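Local coordinates for protein probable transcriptional regulator (Pseudomonas aeruginosa, PDB 2FBI) that probably binds DNA as a dimeric MarR-family transcriptional regulator, using a winged helix-turn-helix domain in each subunit, at residues Q55-A60 / P65-V70. Numbering follows the deposited sequence. Where two conformers were deposited one is given.
Sequences QLANQA and PSMTGV
Met67 reaches from helix 64-76 to Leu56 and Ala57 on helix 53-59, joining the two helices of the helix-turn-helix in this winged-helix domain of the MarR family. By analogy with relatives, helix 64-76 is probably the DNA-recognition helix. The backbones come closest at Ala57 and Met67, whose CA atoms lie 6.4 Å apart, and no hydrogen bond crosses between the segments; the side-chain contacts are apolar. With CG anti to the backbone N (chi1 -171°), the Met67 side chain extends toward the other helix; bends at chi2 and chi3 bring the methyl against Leu56, the two side chains crossing at about a right angle. Met67 CE meets the branch point of Leu56 and one of its arms, lying 3.7 Å from Leu56 CD2. Ala57 bounds the same methionine on a second side: Ala57 CB sits 3.9 Å from Met67 CG and 3.8 Å from Met67 CE, touching the chain before the sulfur and beyond it. All three residues are buried, and helix 36-48 packs on two of them, with Ile44 and Leu45 against Leu56 and Val41 against Met67; Met51 of strand 51-52 also touches Leu56. The exact placement of the methyl is somewhat doubtful, since Met67 CE stands 3.3 Å from Leu56 CG, closer than usual for two carbons, and 3.2 Å from the backbone N of Ala57.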
loop_
_atom_site.group_PDB
_atom_site.type_symbol
_atom_site.label_atom_id
_atom_site.label_comp_id
_atom_site.label_asym_id
_atom_site.label_seq_id
_atom_site.Cartn_x
_atom_site.Cartn_y
_atom_site.Cartn_z
ATOM N N GLN A 55 -17.884 -2.932 1.482
ATOM C CA GLN A 55 -17.378 -2.001 2.499
ATOM C C GLN A 55 -16.068 -2.523 3.187
ATOM O O GLN A 55 -15.140 -1.738 3.467
ATOM C CB GLN A 55 -18.477 -1.812 3.525
ATOM C CG GLN A 55 -18.228 -0.855 4.611
ATOM C CD GLN A 55 -19.532 -0.405 5.273
ATOM O OE1 GLN A 55 -20.623 -0.508 4.696
ATOM N NE2 GLN A 55 -19.417 0.123 6.475
ATOM N N LEU A 56 -16.029 -3.826 3.481
ATOM C CA LEU A 56 -14.884 -4.475 4.118
ATOM C C LEU A 56 -13.658 -4.389 3.188
ATOM O O LEU A 56 -12.559 -3.959 3.618
ATOM C CB LEU A 56 -15.261 -5.950 4.440
ATOM C CG LEU A 56 -14.186 -6.916 5.001
ATOM C CD1 LEU A 56 -13.571 -6.303 6.282
ATOM C CD2 LEU A 56 -14.731 -8.295 5.272
ATOM N N ALA A 57 -13.832 -4.765 1.913
ATOM C CA ALA A 57 -12.774 -4.576 0.901
ATOM C C ALA A 57 -12.252 -3.147 0.820
ATOM O O ALA A 57 -11.037 -2.951 0.694
ATOM C CB ALA A 57 -13.215 -5.088 -0.502
ATOM N N ASN A 58 -13.149 -2.167 0.923
ATOM C CA ASN A 58 -12.781 -0.763 0.887
ATOM C C ASN A 58 -11.984 -0.281 2.092
ATOM O O ASN A 58 -11.059 0.507 1.938
ATOM C CB ASN A 58 -14.021 0.122 0.684
ATOM C CG ASN A 58 -14.476 0.172 -0.772
ATOM O OD1 ASN A 58 -13.774 -0.289 -1.669
ATOM N ND2 ASN A 58 -15.663 0.734 -1.004
ATOM N N GLN A 59 -12.346 -0.747 3.284
ATOM C CA GLN A 59 -11.680 -0.348 4.506
ATOM C C GLN A 59 -10.370 -1.087 4.691
ATOM O O GLN A 59 -9.389 -0.497 5.181
ATOM C CB GLN A 59 -12.592 -0.673 5.661
ATOM C CG GLN A 59 -13.899 0.061 5.574
ATOM C CD GLN A 59 -14.183 0.684 6.853
ATOM O OE1 GLN A 59 -13.261 0.937 7.626
ATOM N NE2 GLN A 59 -15.453 0.972 7.116
ATOM N N ALA A 60 -10.386 -2.364 4.289
ATOM C CA ALA A 60 -9.278 -3.304 4.456
ATOM C C ALA A 60 -8.281 -3.126 3.391
ATOM O O ALA A 60 -7.219 -3.781 3.432
ATOM C CB ALA A 60 -9.771 -4.761 4.440
ATOM N N PRO A 65 -11.260 -8.538 -6.749
ATOM C CA PRO A 65 -11.033 -9.917 -7.186
ATOM C C PRO A 65 -10.228 -10.729 -6.167
ATOM O O PRO A 65 -10.477 -11.928 -6.022
ATOM C CB PRO A 65 -10.265 -9.761 -8.514
ATOM C CG PRO A 65 -10.373 -8.284 -8.882
ATOM C CD PRO A 65 -10.516 -7.566 -7.583
ATOM N N SER A 66 -9.282 -10.099 -5.467
ATOM C CA SER A 66 -8.547 -10.809 -4.410
ATOM C C SER A 66 -9.370 -11.017 -3.151
ATOM O O SER A 66 -9.150 -11.983 -2.436
ATOM C CB SER A 66 -7.208 -10.153 -4.074
ATOM O OG SER A 66 -7.105 -8.911 -4.717
ATOM N N MET A 67 -10.327 -10.133 -2.897
ATOM C CA MET A 67 -11.158 -10.246 -1.713
ATOM C C MET A 67 -12.009 -11.530 -1.696
ATOM O O MET A 67 -12.153 -12.164 -0.646
ATOM C CB MET A 67 -11.999 -8.978 -1.527
ATOM C CG MET A 67 -12.732 -8.913 -0.211
ATOM S SD MET A 67 -11.756 -8.858 1.326
ATOM C CE MET A 67 -12.861 -7.774 2.110
ATOM N N THR A 68 -12.526 -11.931 -2.865
ATOM C CA THR A 68 -13.285 -13.164 -3.015
ATOM C C THR A 68 -12.514 -14.373 -2.486
ATOM O O THR A 68 -13.087 -15.251 -1.839
ATOM C CB THR A 68 -13.620 -13.467 -4.533
ATOM O OG1 THR A 68 -14.204 -12.313 -5.154
ATOM C CG2 THR A 68 -14.553 -14.702 -4.700
ATOM N N GLY A 69 -11.226 -14.429 -2.815
ATOM C CA GLY A 69 -10.388 -15.538 -2.408
ATOM C C GLY A 69 -10.009 -15.355 -0.943
ATOM O O GLY A 69 -10.016 -16.330 -0.191
ATOM N N VAL A 70 -9.701 -14.109 -0.537
ATOM C CA VAL A 70 -9.398 -13.829 0.889
ATOM C C VAL A 70 -10.536 -14.349 1.784
ATOM O O VAL A 70 -10.305 -15.205 2.629
ATOM C CB VAL A 70 -8.998 -12.364 1.161
ATOM C CG1 VAL A 70 -8.811 -12.119 2.683
ATOM C CG2 VAL A 70 -7.715 -12.053 0.463
#